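Local structure of CurM Sulfotransferase (Moorea producta, 4GBM) at residues Y159-R164 / Q216-Y221; H165-I170 / I289-P294; R220-V225 / L306-P311. The protein probably transfers a sulfonate group from the donor PAPS to an intermediate of the curacin biosynthetic pathway, leaving adenosine-3'-5'-diphosphate, the product bound here. The protein carries 2 engineered substitutions. All blocks are in the same frame, centred on the assembly; numbering follows the deposited sequence.

Contact 1: residues Y159-R164 / Q216-Y221; sequences YIYLVR and QHQIRY. With A3P (adenosine-3'-5'-diphosphate), chain G.
Tyr159 to Val163 and Gln216 to Arg220 run as neighbouring parallel strands, their axes 4.6 Å apart and 24° from parallel, joined by a parallel-sheet hydrogen-bond ladder from His217 N on Tyr159 O to Tyr221 N on Val163 O, the last 2.7 Å long and almost straight. On one face CG2 of Ile160 lies 3.6 Å from CD1 of Ile219; the two isoleucines are beta-branched, which suits an extended backbone, and Leu162, branched one carbon further out, reaches CG2 of Ile219 with CD1. On the other face the amide of Gln218 stands nearly perpendicular to the Tyr161 ring. Beyond the strands Arg164, with CG anti to the backbone N (chi1 -173°) and its chain extended to NE, runs along Tyr221. Its CD lies over the ring face, and CZ of Arg164 sits off-centre, 4.0 Å from the centroid of the Tyr221 ring, a cation-pi contact. Arg164 NH1 donates to O2' of A3P (3.0 Å), and Tyr221 OH to N3 of A3P (2.7 Å). Arg42 O and Leu282 O also accept from this guanidinium, which should fix its rotation. In this P-loop-type sulfotransferase fold, 216-220 is an outer strand of the five-stranded parallel sheet, and the strand ends deliver two nucleotide-pocket residues. Helix 228-239 packs on the face of Ile160 and Ile219, helix 189-208 on that of Tyr161, and strand 35-39 flanks 158-163.

Contact 2: residues H165-I170 / I289-P294; sequences HPYSVI and IQLPYP
Tyr167 and Leu291 are brought together with CG of each anti to its own carbonyl carbon, chi1 being -73° for the tyrosine and -60° for the leucine; the ring leaves the first turn of helix 166-175 toward the loop, and the isobutyl group comes to meet it. CD1 of Leu291 touches the ring at CD1 of Tyr167, 3.8 Å away, the two side chains lying aslant to each other. The other methyl of the leucine fork, CD2, turns one turn further along the same side of the helix, where it meets CG2 of Ile170 at 3.8 Å; these two chains cross at about a right angle. A forked leucine suits this place, since CD1 fits between the ring and Ile170, while CD2 meets only Ile170 of the two. Ile289 comes in nearer the start of the helix. Its CD1 rests against the backbone, 3.6 Å from Tyr167 O and 3.7 Å from CA of Ser168, while its CG2 faces CB of Tyr167. The tyrosine is steadied from its own side as well: His165, the N-cap residue, accepts from Tyr167 N through ND1, 3.0 Å away and close to the imidazole plane, and CE1 of the histidine lies over one face of the phenol ring, toward its rim. Beyond the ring, Tyr167 OH is hydrogen-bonded to O of Pro311, the last modelled residue. The join between helix and loop is therefore made by van der Waals contacts of Ile289, Leu291 and Ile170 with the Tyr167 ring and the helix backbone. Its fit probably rests on shape, while the directional bonds belong to the helix cap and to the phenol's hydroxyl, which ties the same tyrosine to the segment after helix 297-305.

Contact 3: residues R220-V225 / L306-P311; sequences RYEDLV and LSYELP. With A3P (adenosine-3'-5'-diphosphate), chain G.
Arg220 and Tyr308 approach from opposite directions, and the guanidinium lies over one face of the phenol ring with the two planes 35° apart. NH1 of Arg220 lies 3.3 Å from the plane of the Tyr308 ring and over its centre, while CZ of Arg220 is 4.3 Å from the centroid, a cation-pi contact. The bend in the arginine chain at chi3 (77°) turns its end toward the loop, where NH1 and NH2 both close on Leu306 O, at 2.7 and 2.8 Å. That carbonyl lies close to the guanidinium plane, leaving the flat face to the ring. Ser307, with positive phi, forms the Schellman motif that ends helix 297-305, where a positive charge would be expected to suit the helix dipole. Glu222 meets the ring at its edge: Tyr308 OH donates to the syn side of OE1 of Glu222, 2.7 Å away, with the carboxylate turned 74° from the ring. OE2 accepts from His165 N. Val225 CG1 packs 3.7 Å from C2 of A3P, so the helix carrying Glu222 also touches the adenine. A tyrosine suits position 308: its face takes a cation, its hydroxyl a carboxylate. Tyr308 OH, Leu306 O and both oxygens of Glu222 thus have partners, and two donors may stabilise the carboxylate as an anion.

Contact 1 lies deepest, in the central parallel sheet; contact 3 is also buried but further out, and contact 2, farthest from the chain's centre, is only partly buried. Contacts 1 and 3 share Arg220 and Tyr221, where strand 216-220 passes into helix 221-226, and both touch the nucleotide; strand 158-163 likewise leads through Arg164 into helix 166-175 of contact 2. Backbone bonds dominate the sheet, charge and aromatic groups the C-terminal loop in contact 3, and apolar fit the outer loop in contact 2. Contacts 2 and 3 are bridged by His165 NE2, probably hydrogen-bonded to Glu309 O, so the tail after helix 297-305 lies against both helix starts.

Contact 1: residues Y159-R164 / Q216-Y221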
# COMPACT_ATOMS: atom_id res chain seq x y z
N TYR A 159 -12.02 1.04 1.60
CA TYR A 159 -10.84 1.69 1.06
C TYR A 159 -10.30 2.74 2.01
O TYR A 159 -11.02 3.67 2.40
CB TYR A 159 -11.18 2.34 -0.28
CG TYR A 159 -11.50 1.31 -1.31
CD1 TYR A 159 -10.51 0.77 -2.11
CD2 TYR A 159 -12.81 0.86 -1.49
CE1 TYR A 159 -10.79 -0.20 -3.06
CE2 TYR A 159 -13.12 -0.11 -2.44
CZ TYR A 159 -12.10 -0.62 -3.23
OH TYR A 159 -12.39 -1.57 -4.17
N ILE A 160 -9.04 2.56 2.39
CA ILE A 160 -8.32 3.57 3.15
C ILE A 160 -7.49 4.38 2.16
O ILE A 160 -6.59 3.83 1.51
CB ILE A 160 -7.38 2.92 4.18
CG1 ILE A 160 -8.16 2.02 5.14
CG2 ILE A 160 -6.60 4.00 4.95
CD1 ILE A 160 -7.25 1.10 5.96
N TYR A 161 -7.78 5.68 2.06
CA TYR A 161 -7.07 6.57 1.15
C TYR A 161 -6.05 7.34 1.95
O TYR A 161 -6.40 8.23 2.73
CB TYR A 161 -8.07 7.50 0.45
CG TYR A 161 -7.49 8.55 -0.48
CD1 TYR A 161 -6.24 8.39 -1.10
CD2 TYR A 161 -8.22 9.70 -0.78
CE1 TYR A 161 -5.73 9.37 -1.96
CE2 TYR A 161 -7.73 10.68 -1.64
CZ TYR A 161 -6.49 10.50 -2.23
OH TYR A 161 -6.01 11.48 -3.05
N LEU A 162 -4.79 6.94 1.79
CA LEU A 162 -3.66 7.55 2.50
C LEU A 162 -3.01 8.61 1.62
O LEU A 162 -2.62 8.31 0.48
CB LEU A 162 -2.65 6.46 2.89
CG LEU A 162 -1.35 6.91 3.56
CD1 LEU A 162 -1.59 7.59 4.91
CD2 LEU A 162 -0.44 5.70 3.72
N VAL A 163 -2.93 9.83 2.14
CA VAL A 163 -2.36 10.96 1.41
C VAL A 163 -1.19 11.58 2.17
O VAL A 163 -1.16 11.55 3.40
CB VAL A 163 -3.42 12.07 1.08
CG1 VAL A 163 -4.51 11.53 0.18
CG2 VAL A 163 -4.03 12.66 2.35
N ARG A 164 -0.22 12.11 1.42
CA ARG A 164 0.90 12.84 2.01
C ARG A 164 1.17 14.09 1.17
O ARG A 164 0.89 14.11 -0.02
CB ARG A 164 2.15 11.94 2.09
CG ARG A 164 3.30 12.59 2.85
CD ARG A 164 4.46 11.65 3.00
NE ARG A 164 5.49 12.24 3.85
CZ ARG A 164 6.68 11.69 4.06
NH1 ARG A 164 7.00 10.56 3.44
NH2 ARG A 164 7.55 12.28 4.87
N GLN A 216 -15.29 4.35 2.34
CA GLN A 216 -14.00 5.03 2.18
C GLN A 216 -13.65 5.91 3.37
O GLN A 216 -14.54 6.48 4.03
CB GLN A 216 -13.98 5.85 0.89
CG GLN A 216 -15.13 6.83 0.76
CD GLN A 216 -15.16 7.48 -0.59
OE1 GLN A 216 -14.33 8.33 -0.91
NE2 GLN A 216 -16.12 7.07 -1.42
N HIS A 217 -12.35 6.02 3.64
CA HIS A 217 -11.87 6.76 4.79
C HIS A 217 -10.50 7.33 4.46
O HIS A 217 -9.61 6.59 4.06
CB HIS A 217 -11.74 5.79 5.97
CG HIS A 217 -11.35 6.43 7.26
ND1 HIS A 217 -12.26 7.07 8.08
CD2 HIS A 217 -10.16 6.49 7.89
CE1 HIS A 217 -11.63 7.51 9.16
NE2 HIS A 217 -10.36 7.18 9.07
N GLN A 218 -10.34 8.64 4.62
CA GLN A 218 -9.06 9.27 4.31
C GLN A 218 -8.18 9.37 5.54
O GLN A 218 -8.65 9.71 6.63
CB GLN A 218 -9.28 10.67 3.73
CG GLN A 218 -8.02 11.29 3.12
CD GLN A 218 -8.23 12.73 2.68
OE1 GLN A 218 -7.75 13.66 3.33
NE2 GLN A 218 -8.95 12.91 1.59
N ILE A 219 -6.89 9.07 5.35
CA ILE A 219 -5.88 9.28 6.38
C ILE A 219 -4.78 10.16 5.81
O ILE A 219 -4.26 9.89 4.73
CB ILE A 219 -5.27 7.96 6.87
CG1 ILE A 219 -6.34 7.14 7.62
CG2 ILE A 219 -4.06 8.22 7.81
CD1 ILE A 219 -5.87 5.78 8.05
N ARG A 220 -4.43 11.22 6.52
CA ARG A 220 -3.30 12.06 6.14
C ARG A 220 -2.08 11.54 6.87
O ARG A 220 -2.10 11.38 8.10
CB ARG A 220 -3.57 13.52 6.51
CG ARG A 220 -4.94 13.97 6.01
CD ARG A 220 -5.31 15.36 6.49
NE ARG A 220 -4.61 16.41 5.75
CZ ARG A 220 -4.92 16.79 4.51
NH1 ARG A 220 -4.22 17.76 3.94
NH2 ARG A 220 -5.91 16.20 3.83
N TYR A 221 -1.02 11.28 6.11
CA TYR A 221 0.25 10.82 6.68
C TYR A 221 0.68 11.70 7.85
O TYR A 221 1.18 11.20 8.88
CB TYR A 221 1.35 10.81 5.61
CG TYR A 221 2.72 10.59 6.20
CD1 TYR A 221 3.16 9.30 6.51
CD2 TYR A 221 3.56 11.66 6.48
CE1 TYR A 221 4.41 9.09 7.08
CE2 TYR A 221 4.82 11.47 7.04
CZ TYR A 221 5.24 10.18 7.34
OH TYR A 221 6.48 10.00 7.89
P1 A3P G . 11.50 8.21 3.17
O1P A3P G . 12.05 8.24 1.77
O2P A3P G . 12.18 7.19 4.06
O3P A3P G . 11.36 9.58 3.78
P2 A3P G . 5.84 4.05 1.52
O4P A3P G . 4.47 4.43 1.08
O5P A3P G . 6.85 3.88 0.42
O6P A3P G . 5.85 2.93 2.52
O5' A3P G . 6.39 5.35 2.31
C5' A3P G . 7.77 5.42 2.68
C4' A3P G . 7.91 6.60 3.61
O4' A3P G . 7.28 6.28 4.86
C3' A3P G . 9.35 6.89 3.98
O3' A3P G . 9.98 7.67 2.96
C2' A3P G . 9.17 7.62 5.31
O2' A3P G . 9.01 9.03 5.10
C1' A3P G . 7.88 7.06 5.89
N9 A3P G . 8.17 6.18 7.05
C8 A3P G . 8.73 4.95 7.04
N7 A3P G . 8.88 4.47 8.30
C5 A3P G . 8.41 5.41 9.14
C6 A3P G . 8.25 5.57 10.60
N6 A3P G . 8.64 4.57 11.44
N1 A3P G . 7.71 6.73 11.06
C2 A3P G . 7.31 7.73 10.23
N3 A3P G . 7.42 7.64 8.89
C4 A3P G . 7.94 6.53 8.31

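Contact 2: residues H165-I170 / I289-P294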
# COMPACT_ATOMS: atom_id res chain seq x y z
N HIS A 165 1.70 15.13 1.81
CA HIS A 165 1.99 16.38 1.13
C HIS A 165 2.85 16.13 -0.11
O HIS A 165 3.81 15.36 -0.05
CB HIS A 165 2.73 17.32 2.08
CG HIS A 165 2.76 18.75 1.62
ND1 HIS A 165 3.57 19.18 0.58
CD2 HIS A 165 2.09 19.84 2.06
CE1 HIS A 165 3.37 20.48 0.40
NE2 HIS A 165 2.48 20.90 1.28
N PRO A 166 2.51 16.77 -1.23
CA PRO A 166 3.27 16.52 -2.46
C PRO A 166 4.78 16.84 -2.35
O PRO A 166 5.59 16.15 -2.96
CB PRO A 166 2.59 17.42 -3.50
CG PRO A 166 1.89 18.48 -2.69
CD PRO A 166 1.43 17.75 -1.46
N TYR A 167 5.15 17.87 -1.58
CA TYR A 167 6.57 18.22 -1.45
C TYR A 167 7.34 17.05 -0.83
O TYR A 167 8.45 16.71 -1.27
CB TYR A 167 6.78 19.45 -0.58
CG TYR A 167 6.39 20.79 -1.16
CD1 TYR A 167 5.71 20.92 -2.37
CD2 TYR A 167 6.69 21.96 -0.45
CE1 TYR A 167 5.34 22.17 -2.87
CE2 TYR A 167 6.33 23.21 -0.93
CZ TYR A 167 5.66 23.31 -2.14
OH TYR A 167 5.31 24.55 -2.61
N SER A 168 6.75 16.44 0.19
CA SER A 168 7.38 15.34 0.91
C SER A 168 7.51 14.12 0.01
O SER A 168 8.56 13.46 -0.01
CB SER A 168 6.57 14.99 2.16
OG SER A 168 6.43 16.12 3.00
N VAL A 169 6.45 13.81 -0.73
CA VAL A 169 6.47 12.67 -1.64
C VAL A 169 7.49 12.88 -2.75
O VAL A 169 8.26 11.97 -3.06
CB VAL A 169 5.07 12.39 -2.23
CG1 VAL A 169 5.15 11.37 -3.37
CG2 VAL A 169 4.15 11.88 -1.13
N ILE A 170 7.53 14.08 -3.31
CA ILE A 170 8.45 14.38 -4.41
C ILE A 170 9.91 14.27 -3.96
O ILE A 170 10.72 13.62 -4.63
CB ILE A 170 8.14 15.74 -5.07
CG1 ILE A 170 6.82 15.64 -5.84
CG2 ILE A 170 9.26 16.14 -6.04
CD1 ILE A 170 6.19 17.00 -6.15
N ILE A 289 11.11 21.85 2.69
CA ILE A 289 11.57 21.29 1.42
C ILE A 289 11.54 22.36 0.34
O ILE A 289 10.54 23.07 0.17
CB ILE A 289 10.73 20.05 1.01
CG1 ILE A 289 11.15 18.83 1.84
CG2 ILE A 289 10.91 19.74 -0.48
CD1 ILE A 289 10.21 17.65 1.75
N GLN A 290 12.65 22.49 -0.37
CA GLN A 290 12.76 23.41 -1.50
C GLN A 290 12.91 22.63 -2.79
O GLN A 290 13.97 22.07 -3.07
CB GLN A 290 13.94 24.37 -1.30
CG GLN A 290 13.78 25.29 -0.10
CD GLN A 290 12.54 26.16 -0.19
OE1 GLN A 290 12.28 26.79 -1.22
NE2 GLN A 290 11.77 26.20 0.89
N LEU A 291 11.84 22.57 -3.57
CA LEU A 291 11.88 21.92 -4.87
C LEU A 291 12.43 22.90 -5.91
O LEU A 291 12.33 24.12 -5.71
CB LEU A 291 10.49 21.41 -5.27
CG LEU A 291 9.83 20.38 -4.34
CD1 LEU A 291 8.46 20.02 -4.87
CD2 LEU A 291 10.68 19.13 -4.18
N PRO A 292 13.03 22.39 -7.00
CA PRO A 292 13.62 23.30 -7.99
C PRO A 292 12.58 24.13 -8.74
O PRO A 292 12.87 25.25 -9.17
CB PRO A 292 14.34 22.36 -8.97
CG PRO A 292 13.68 21.04 -8.79
CD PRO A 292 13.28 20.97 -7.34
N TYR A 293 11.37 23.59 -8.89
CA TYR A 293 10.31 24.24 -9.64
C TYR A 293 9.02 24.30 -8.83
O TYR A 293 8.73 23.37 -8.07
CB TYR A 293 10.06 23.49 -10.96
CG TYR A 293 11.33 23.12 -11.71
CD1 TYR A 293 12.06 24.09 -12.40
CD2 TYR A 293 11.81 21.81 -11.70
CE1 TYR A 293 13.23 23.76 -13.07
CE2 TYR A 293 12.98 21.47 -12.38
CZ TYR A 293 13.69 22.45 -13.06
OH TYR A 293 14.85 22.13 -13.73
N PRO A 294 8.23 25.38 -8.97
CA PRO A 294 6.89 25.36 -8.40
C PRO A 294 6.09 24.22 -9.02
O PRO A 294 6.32 23.87 -10.19
CB PRO A 294 6.30 26.71 -8.83
CG PRO A 294 7.50 27.58 -9.08
CD PRO A 294 8.50 26.64 -9.68

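Contact 3: residues R220-V225 / L306-P311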
# COMPACT_ATOMS: atom_id res chain seq x y z
N ARG A 220 -4.43 11.22 6.52
CA ARG A 220 -3.30 12.06 6.14
C ARG A 220 -2.08 11.54 6.87
O ARG A 220 -2.10 11.38 8.10
CB ARG A 220 -3.57 13.52 6.51
CG ARG A 220 -4.94 13.97 6.01
CD ARG A 220 -5.31 15.36 6.49
NE ARG A 220 -4.61 16.41 5.75
CZ ARG A 220 -4.92 16.79 4.51
NH1 ARG A 220 -4.22 17.76 3.94
NH2 ARG A 220 -5.91 16.20 3.83
N TYR A 221 -1.02 11.28 6.11
CA TYR A 221 0.25 10.82 6.68
C TYR A 221 0.68 11.70 7.85
O TYR A 221 1.18 11.20 8.88
CB TYR A 221 1.35 10.81 5.61
CG TYR A 221 2.72 10.59 6.20
CD1 TYR A 221 3.16 9.30 6.51
CD2 TYR A 221 3.56 11.66 6.48
CE1 TYR A 221 4.41 9.09 7.08
CE2 TYR A 221 4.82 11.47 7.04
CZ TYR A 221 5.24 10.18 7.34
OH TYR A 221 6.48 10.00 7.89
N GLU A 222 0.52 13.01 7.69
CA GLU A 222 0.99 13.95 8.70
C GLU A 222 0.25 13.74 10.02
O GLU A 222 0.88 13.79 11.08
CB GLU A 222 0.87 15.40 8.20
CG GLU A 222 1.77 15.73 6.98
CD GLU A 222 1.25 15.19 5.65
OE1 GLU A 222 0.06 14.81 5.53
OE2 GLU A 222 2.05 15.18 4.70
N ASP A 223 -1.06 13.48 9.95
CA ASP A 223 -1.86 13.14 11.13
C ASP A 223 -1.46 11.77 11.67
O ASP A 223 -1.36 11.58 12.89
CB ASP A 223 -3.36 13.11 10.78
CG ASP A 223 -3.92 14.47 10.44
OD1 ASP A 223 -3.33 15.51 10.81
OD2 ASP A 223 -5.01 14.48 9.80
N LEU A 224 -1.23 10.81 10.78
CA LEU A 224 -0.85 9.46 11.20
C LEU A 224 0.37 9.45 12.11
O LEU A 224 0.38 8.74 13.12
CB LEU A 224 -0.60 8.56 9.98
CG LEU A 224 -0.17 7.11 10.27
CD1 LEU A 224 -1.27 6.36 11.01
CD2 LEU A 224 0.20 6.41 8.97
N VAL A 225 1.39 10.22 11.75
CA VAL A 225 2.63 10.17 12.54
C VAL A 225 2.66 11.14 13.72
O VAL A 225 3.38 10.91 14.70
CB VAL A 225 3.91 10.26 11.66
CG1 VAL A 225 3.90 9.15 10.61
CG2 VAL A 225 4.04 11.64 11.00
N LEU A 306 -7.09 18.42 -1.65
CA LEU A 306 -6.66 17.65 -0.49
C LEU A 306 -6.30 18.51 0.72
O LEU A 306 -5.82 17.99 1.72
CB LEU A 306 -5.47 16.76 -0.87
CG LEU A 306 -5.74 15.66 -1.89
CD1 LEU A 306 -4.45 14.94 -2.27
CD2 LEU A 306 -6.77 14.64 -1.37
N SER A 307 -6.53 19.82 0.62
CA SER A 307 -6.28 20.76 1.72
C SER A 307 -4.81 20.87 2.16
O SER A 307 -4.54 21.14 3.33
CB SER A 307 -7.17 20.44 2.94
OG SER A 307 -8.54 20.56 2.61
N TYR A 308 -3.88 20.68 1.23
CA TYR A 308 -2.47 20.92 1.51
C TYR A 308 -2.05 22.34 1.12
O TYR A 308 -2.41 22.82 0.04
CB TYR A 308 -1.58 19.91 0.78
CG TYR A 308 -1.52 18.55 1.43
CD1 TYR A 308 -1.00 18.40 2.72
CD2 TYR A 308 -1.97 17.41 0.76
CE1 TYR A 308 -0.94 17.15 3.32
CE2 TYR A 308 -1.91 16.16 1.36
CZ TYR A 308 -1.39 16.04 2.63
OH TYR A 308 -1.32 14.80 3.22
N GLU A 309 -1.30 22.99 2.01
CA GLU A 309 -0.75 24.32 1.78
C GLU A 309 0.57 24.23 1.04
O GLU A 309 1.38 23.34 1.32
CB GLU A 309 -0.50 25.04 3.11
CG GLU A 309 -1.71 25.16 4.02
CD GLU A 309 -1.34 25.60 5.43
OE1 GLU A 309 -0.30 26.27 5.61
OE2 GLU A 309 -2.11 25.28 6.37
N LEU A 310 0.79 25.16 0.12
CA LEU A 310 2.02 25.16 -0.67
C LEU A 310 2.87 26.39 -0.39
O LEU A 310 2.65 27.44 -0.98
CB LEU A 310 1.68 25.05 -2.17
CG LEU A 310 0.88 23.83 -2.62
CD1 LEU A 310 0.59 23.92 -4.11
CD2 LEU A 310 1.59 22.52 -2.28
N PRO A 311 3.84 26.27 0.54
CA PRO A 311 4.69 27.43 0.86
C PRO A 311 5.68 27.79 -0.26
O PRO A 311 5.78 27.07 -1.26
CB PRO A 311 5.42 27.00 2.13
CG PRO A 311 5.31 25.52 2.20
CD PRO A 311 4.10 25.11 1.42
P1 A3P G . 11.50 8.21 3.17
O1P A3P G . 12.05 8.24 1.77
O2P A3P G . 12.18 7.19 4.06
O3P A3P G . 11.36 9.58 3.78
P2 A3P G . 5.84 4.05 1.52
O4P A3P G . 4.47 4.43 1.08
O5P A3P G . 6.85 3.88 0.42
O6P A3P G . 5.85 2.93 2.52
O5' A3P G . 6.39 5.35 2.31
C5' A3P G . 7.77 5.42 2.68
C4' A3P G . 7.91 6.60 3.61
O4' A3P G . 7.28 6.28 4.86
C3' A3P G . 9.35 6.89 3.98
O3' A3P G . 9.98 7.67 2.96
C2' A3P G . 9.17 7.62 5.31
O2' A3P G . 9.01 9.03 5.10
C1' A3P G . 7.88 7.06 5.89
N9 A3P G . 8.17 6.18 7.05
C8 A3P G . 8.73 4.95 7.04
N7 A3P G . 8.88 4.47 8.30
C5 A3P G . 8.41 5.41 9.14
C6 A3P G . 8.25 5.57 10.60
N6 A3P G . 8.64 4.57 11.44
N1 A3P G . 7.71 6.73 11.06
C2 A3P G . 7.31 7.73 10.23
N3 A3P G . 7.42 7.64 8.89
C4 A3P G . 7.94 6.53 8.31